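Local coordinates for protein AA10A (PDB 5UIZ) that probably cleaves cellulose oxidatively as a copper-dependent lytic polysaccharide monooxygenase of the AA10 family, at residues T135-D140 with A182-F187; L172-G177 with F187-P192. All coordinates share one frame; numbering follows the deposited sequence.

Contact 1 of 2, residues T135-D140 with A182-F187; sequences TIHLYD and AQNIQF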
loop_
_atom_site.group_PDB
_atom_site.type_symbol
_atom_site.label_atom_id
_atom_site.label_comp_id
_atom_site.label_asym_id
_atom_site.label_seq_id
_atom_site.Cartn_x
_atom_site.Cartn_y
_atom_site.Cartn_z
ATOM N N THR A 135 -7.229 -0.004 -12.618
ATOM C CA THR A 135 -7.735 1.185 -11.917
ATOM C C THR A 135 -7.347 1.190 -10.438
ATOM O O THR A 135 -7.489 0.217 -9.709
ATOM C CB THR A 135 -9.289 1.306 -12.071
ATOM O OG1 THR A 135 -9.610 1.438 -13.472
ATOM C CG2 THR A 135 -9.845 2.519 -11.317
ATOM N N ILE A 136 -6.867 2.333 -9.992
ATOM C CA ILE A 136 -6.639 2.564 -8.603
ATOM C C ILE A 136 -7.831 3.298 -8.052
ATOM O O ILE A 136 -8.164 4.379 -8.531
ATOM C CB ILE A 136 -5.398 3.399 -8.384
ATOM C CG1 ILE A 136 -4.189 2.682 -9.035
ATOM C CG2 ILE A 136 -5.244 3.712 -6.899
ATOM C CD1 ILE A 136 -2.955 2.464 -8.181
ATOM N N HIS A 137 -8.454 2.721 -7.025
ATOM C CA HIS A 137 -9.568 3.363 -6.324
ATOM C C HIS A 137 -9.147 3.661 -4.852
ATOM O O HIS A 137 -8.855 2.757 -4.036
ATOM C CB HIS A 137 -10.787 2.456 -6.437
ATOM C CG HIS A 137 -11.924 2.863 -5.593
ATOM N ND1 HIS A 137 -12.880 1.968 -5.184
ATOM C CD2 HIS A 137 -12.260 4.065 -5.062
ATOM C CE1 HIS A 137 -13.770 2.609 -4.451
ATOM N NE2 HIS A 137 -13.398 3.874 -4.330
ATOM N N LEU A 138 -9.110 4.940 -4.561
ATOM C CA LEU A 138 -8.756 5.455 -3.280
ATOM C C LEU A 138 -10.050 5.869 -2.631
ATOM O O LEU A 138 -10.946 6.424 -3.283
ATOM C CB LEU A 138 -7.836 6.687 -3.435
ATOM C CG LEU A 138 -7.288 7.167 -2.069
ATOM C CD1 LEU A 138 -5.902 6.555 -1.887
ATOM C CD2 LEU A 138 -7.238 8.662 -1.834
ATOM N N TYR A 139 -10.166 5.588 -1.337
ATOM C CA TYR A 139 -11.237 6.093 -0.534
ATOM C C TYR A 139 -10.599 6.947 0.529
ATOM O O TYR A 139 -9.706 6.497 1.214
ATOM C CB TYR A 139 -12.015 4.967 0.114
ATOM C CG TYR A 139 -13.154 5.397 1.001
ATOM C CD1 TYR A 139 -14.277 5.994 0.472
ATOM C CD2 TYR A 139 -13.167 5.112 2.368
ATOM C CE1 TYR A 139 -15.345 6.379 1.266
ATOM C CE2 TYR A 139 -14.272 5.443 3.166
ATOM C CZ TYR A 139 -15.353 6.095 2.591
ATOM O OH TYR A 139 -16.442 6.479 3.380
ATOM N N ASP A 140 -11.109 8.154 0.690
ATOM C CA ASP A 140 -10.628 9.070 1.708
ATOM C C ASP A 140 -11.838 9.622 2.431
ATOM O O ASP A 140 -12.548 10.450 1.871
ATOM C CB ASP A 140 -9.877 10.212 1.012
ATOM C CG ASP A 140 -9.551 11.379 1.978
ATOM O OD1 ASP A 140 -9.585 11.175 3.211
ATOM O OD2 ASP A 140 -9.311 12.492 1.481
ATOM N N ALA A 182 -12.892 14.794 -2.384
ATOM C CA ALA A 182 -13.857 13.789 -2.778
ATOM C C ALA A 182 -13.583 12.570 -1.911
ATOM O O ALA A 182 -12.419 12.324 -1.522
ATOM C CB ALA A 182 -13.675 13.416 -4.204
ATOM N N GLN A 183 -14.614 11.805 -1.600
ATOM C CA GLN A 183 -14.392 10.600 -0.818
ATOM C C GLN A 183 -13.856 9.449 -1.640
ATOM O O GLN A 183 -13.141 8.591 -1.110
ATOM C CB GLN A 183 -15.641 10.213 -0.001
ATOM C CG GLN A 183 -15.883 11.254 1.079
ATOM C CD GLN A 183 -17.040 10.917 2.011
ATOM O OE1 GLN A 183 -18.156 10.684 1.557
ATOM N NE2 GLN A 183 -16.783 10.947 3.324
ATOM N N ASN A 184 -14.190 9.425 -2.920
ATOM C CA ASN A 184 -13.707 8.429 -3.826
ATOM C C ASN A 184 -12.957 9.062 -4.974
ATOM O O ASN A 184 -13.454 9.965 -5.639
ATOM C CB ASN A 184 -14.862 7.603 -4.360
ATOM C CG ASN A 184 -15.539 6.807 -3.274
ATOM O OD1 ASN A 184 -15.132 5.657 -2.935
ATOM N ND2 ASN A 184 -16.505 7.454 -2.643
ATOM N N ILE A 185 -11.747 8.582 -5.212
ATOM C CA ILE A 185 -10.895 9.055 -6.305
ATOM C C ILE A 185 -10.453 7.826 -7.026
ATOM O O ILE A 185 -10.074 6.822 -6.396
ATOM C CB ILE A 185 -9.693 9.809 -5.793
ATOM C CG1 ILE A 185 -10.146 11.142 -5.149
ATOM C CG2 ILE A 185 -8.727 10.105 -6.933
ATOM C CD1 ILE A 185 -9.055 11.978 -4.462
ATOM N N GLN A 186 -10.557 7.861 -8.341
ATOM C CA GLN A 186 -10.034 6.765 -9.138
ATOM C C GLN A 186 -9.453 7.204 -10.447
ATOM O O GLN A 186 -9.868 8.209 -10.982
ATOM C CB GLN A 186 -11.094 5.708 -9.366
ATOM C CG GLN A 186 -12.231 6.143 -10.262
ATOM C CD GLN A 186 -13.187 5.019 -10.497
ATOM O OE1 GLN A 186 -13.413 4.236 -9.595
ATOM N NE2 GLN A 186 -13.778 4.942 -11.710
ATOM N N PHE A 187 -8.476 6.440 -10.916
ATOM C CA PHE A 187 -7.739 6.713 -12.161
ATOM C C PHE A 187 -7.072 5.415 -12.630
ATOM O O PHE A 187 -6.810 4.532 -11.834
ATOM C CB PHE A 187 -6.695 7.807 -11.973
ATOM C CG PHE A 187 -5.721 7.546 -10.854
ATOM C CD1 PHE A 187 -4.539 6.871 -11.095
ATOM C CD2 PHE A 187 -5.981 7.985 -9.577
ATOM C CE1 PHE A 187 -3.643 6.634 -10.068
ATOM C CE2 PHE A 187 -5.113 7.730 -8.553
ATOM C CZ PHE A 187 -3.936 7.036 -8.808
HETATM O O HOH W 1 -9.703 12.954 -0.851
#
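His137 turns its ring away from its own backbone N (chi1 170°) while Asn184 keeps CG beside its N (chi1 -65°), and these two rotations bring imidazole and amide together across a pair of antiparallel strands. The pair belongs to the three-stranded sheet of the beta-sandwich core of this monooxygenase, with 184-187 on an outermost strand. Register follows from the backbone bonds: Ile136 pairs with Phe187 and Leu138 with Ile185 as hydrogen-bonded pairs, Leu138 N to Ile185 O measuring 2.8 Å, while His137 faces Gln186 and Tyr139 faces Asn184 at non-hydrogen-bonded positions. His137 NE2 donates to Asn184 OD1 at 2.9 Å; the bond is nearly straight (166°), and the acceptor lies in the imidazole plane while the donor sits on a lone pair of the amide oxygen. The same OD1 meets the edge of the Tyr139 ring, 3.5 Å from CD1. A leucine in place of His137 would probably leave Asn184 OD1 without this donor and its amide freer to turn. On the other face Ile136 CB stands over the rim of the Phe187 ring, 3.9 Å from CZ, and Phe149 and Val151 of strand 146-154 add to this buried layer. Near the copper, Asp140 OD2 accepts from His144 N, and its OD1 makes a weak bond with His37 N. The backbone of the same residue closes the pairing, Asp140 N donating to Gln183 O at 2.7 Å.

Contact 2 of 2, residues L172-G177 with F187-P192; sequences LVHQTG and FTVHAP
Val189 CG1 sits over one face of the His174 ring, 3.6 Å from CG and offset toward the rim, a close apolar contact between segments 172-177 and 187-192. Beside it, the His174 and Phe187 rings are tilted only 13° from parallel yet displaced so far that they scarcely overlap, with centroids 5.5 Å from each other, so they meet mainly through His174 CD2 and Phe187 CD1. Thr176 CG2 lies over the centre of the Phe187 ring, 4.0 Å from its centroid. With CG2 placed beside the backbone N (chi1 76° for OG1), the methyl meets the ring while OG1 binds Gly177 O and Phe149 N. At the other end Val173 CB lies 3.6 Å from His190 O, but its CG1 methyl meets Ala191 and Pro192 more loosely, 4.3 Å from Pro192 CD. There, one water spans the partly exposed side, donating to Val173 O, accepting from His190 N at 2.9 Å, and bonding His174 ND1 in the imidazole plane. The strand axes lie 6.3 Å apart, and the sheet partners differ, Val151 for Val173 and His174, Phe134 for Val189. Side chains and water thus join the margins of the two sheets of a beta sandwich, at a classic beta bulge where Val173 and His174 both face Val151.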
loop_
_atom_site.group_PDB
_atom_site.type_symbol
_atom_site.label_atom_id
_atom_site.label_comp_id
_atom_site.label_asym_id
_atom_site.label_seq_id
_atom_site.Cartn_x
_atom_site.Cartn_y
_atom_site.Cartn_z
ATOM N N LEU A 172 8.421 4.133 -11.516
ATOM C CA LEU A 172 7.284 5.025 -11.559
ATOM C C LEU A 172 6.552 4.771 -12.852
ATOM O O LEU A 172 7.175 4.820 -13.916
ATOM C CB LEU A 172 7.788 6.460 -11.482
ATOM C CG LEU A 172 6.719 7.537 -11.561
ATOM C CD1 LEU A 172 5.818 7.446 -10.362
ATOM C CD2 LEU A 172 7.436 8.880 -11.617
ATOM N N VAL A 173 5.290 4.336 -12.758
ATOM C CA VAL A 173 4.477 4.061 -13.943
ATOM C C VAL A 173 3.338 5.095 -14.176
ATOM O O VAL A 173 2.690 5.076 -15.225
ATOM C CB VAL A 173 3.838 2.667 -13.915
ATOM C CG1 VAL A 173 4.883 1.603 -13.859
ATOM C CG2 VAL A 173 2.849 2.491 -12.789
ATOM N N HIS A 174 3.047 5.892 -13.155
ATOM C CA HIS A 174 1.996 6.850 -13.220
ATOM C C HIS A 174 2.167 7.991 -12.265
ATOM O O HIS A 174 2.613 7.851 -11.128
ATOM C CB HIS A 174 0.637 6.197 -13.029
ATOM C CG HIS A 174 -0.477 7.017 -13.571
ATOM N ND1 HIS A 174 -0.865 6.962 -14.892
ATOM C CD2 HIS A 174 -1.288 7.921 -12.969
ATOM C CE1 HIS A 174 -1.878 7.797 -15.077
ATOM N NE2 HIS A 174 -2.159 8.382 -13.919
ATOM N N GLN A 175 1.779 9.157 -12.743
ATOM C CA GLN A 175 1.837 10.372 -11.995
ATOM C C GLN A 175 0.577 11.154 -12.398
ATOM O O GLN A 175 0.303 11.341 -13.575
ATOM C CB GLN A 175 3.070 11.150 -12.361
ATOM C CG GLN A 175 3.014 12.563 -11.811
ATOM C CD GLN A 175 3.889 13.503 -12.577
ATOM O OE1 GLN A 175 4.731 13.072 -13.351
ATOM N NE2 GLN A 175 3.707 14.775 -12.371
ATOM N N THR A 176 -0.181 11.593 -11.418
ATOM C CA THR A 176 -1.340 12.442 -11.657
ATOM C C THR A 176 -1.039 13.851 -11.206
ATOM O O THR A 176 -0.073 14.092 -10.511
ATOM C CB THR A 176 -2.582 11.966 -10.869
ATOM O OG1 THR A 176 -2.481 12.329 -9.479
ATOM C CG2 THR A 176 -2.812 10.508 -11.030
ATOM N N GLY A 177 -1.931 14.764 -11.561
ATOM C CA GLY A 177 -1.964 16.092 -10.975
ATOM C C GLY A 177 -2.969 16.058 -9.806
ATOM O O GLY A 177 -3.304 14.947 -9.282
ATOM N N PHE A 187 -8.476 6.440 -10.916
ATOM C CA PHE A 187 -7.739 6.713 -12.161
ATOM C C PHE A 187 -7.072 5.415 -12.630
ATOM O O PHE A 187 -6.810 4.532 -11.834
ATOM C CB PHE A 187 -6.695 7.807 -11.973
ATOM C CG PHE A 187 -5.721 7.546 -10.854
ATOM C CD1 PHE A 187 -4.539 6.871 -11.095
ATOM C CD2 PHE A 187 -5.981 7.985 -9.577
ATOM C CE1 PHE A 187 -3.643 6.634 -10.068
ATOM C CE2 PHE A 187 -5.113 7.730 -8.553
ATOM C CZ PHE A 187 -3.936 7.036 -8.808
ATOM N N THR A 188 -6.827 5.325 -13.912
ATOM C CA THR A 188 -6.342 4.133 -14.575
ATOM C C THR A 188 -4.856 4.303 -14.870
ATOM O O THR A 188 -4.416 5.371 -15.255
ATOM C CB THR A 188 -7.117 3.918 -15.896
ATOM O OG1 THR A 188 -8.520 4.005 -15.628
ATOM C CG2 THR A 188 -6.813 2.572 -16.510
ATOM N N VAL A 189 -4.078 3.252 -14.635
ATOM C CA VAL A 189 -2.647 3.308 -14.810
ATOM C C VAL A 189 -2.313 2.116 -15.696
ATOM O O VAL A 189 -3.072 1.175 -15.790
ATOM C CB VAL A 189 -1.898 3.229 -13.485
ATOM C CG1 VAL A 189 -2.469 4.186 -12.458
ATOM C CG2 VAL A 189 -1.892 1.829 -12.937
ATOM N N HIS A 190 -1.162 2.178 -16.330
ATOM C CA HIS A 190 -0.689 1.102 -17.121
ATOM C C HIS A 190 0.670 0.744 -16.620
ATOM O O HIS A 190 1.537 1.626 -16.496
ATOM C CB HIS A 190 -0.613 1.490 -18.609
ATOM C CG HIS A 190 -0.017 0.412 -19.427
ATOM N ND1 HIS A 190 -0.684 -0.772 -19.669
ATOM C CD2 HIS A 190 1.226 0.257 -19.923
ATOM C CE1 HIS A 190 0.092 -1.576 -20.368
ATOM N NE2 HIS A 190 1.273 -0.996 -20.496
ATOM N N ALA A 191 0.873 -0.547 -16.338
ATOM C CA ALA A 191 2.187 -1.021 -15.858
ATOM C C ALA A 191 2.755 -1.993 -16.863
ATOM O O ALA A 191 2.366 -3.162 -16.868
ATOM C CB ALA A 191 2.064 -1.701 -14.512
ATOM N N PRO A 192 3.688 -1.525 -17.692
ATOM C CA PRO A 192 4.103 -2.295 -18.862
ATOM C C PRO A 192 5.051 -3.423 -18.506
ATOM O O PRO A 192 5.774 -3.310 -17.522
ATOM C CB PRO A 192 4.858 -1.276 -19.715
ATOM C CG PRO A 192 5.287 -0.203 -18.753
ATOM C CD PRO A 192 4.217 -0.146 -17.699
HETATM O O HOH W 2 -0.002 4.839 -16.375
#

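Strand 184-190 runs through both contacts, whose centres lie 14 Å apart: its first half pairs with 135-140 in contact 1, and its second half packs against 172-177 in contact 2. Phe187 is the shared residue, lending its ring to both interfaces and its backbone to the sheet. The contacts also touch directly, with Ile136 CG1 4.1 Å from Val189 CG1 on the buried side and Thr135 OG1 3.5 Å from Thr188 OG1. They differ in their relation to the metal: in contact 1 the side chain of Asp140 comes within about 5 Å of the copper held by His37 and His144, whereas contact 2 lies away from that site.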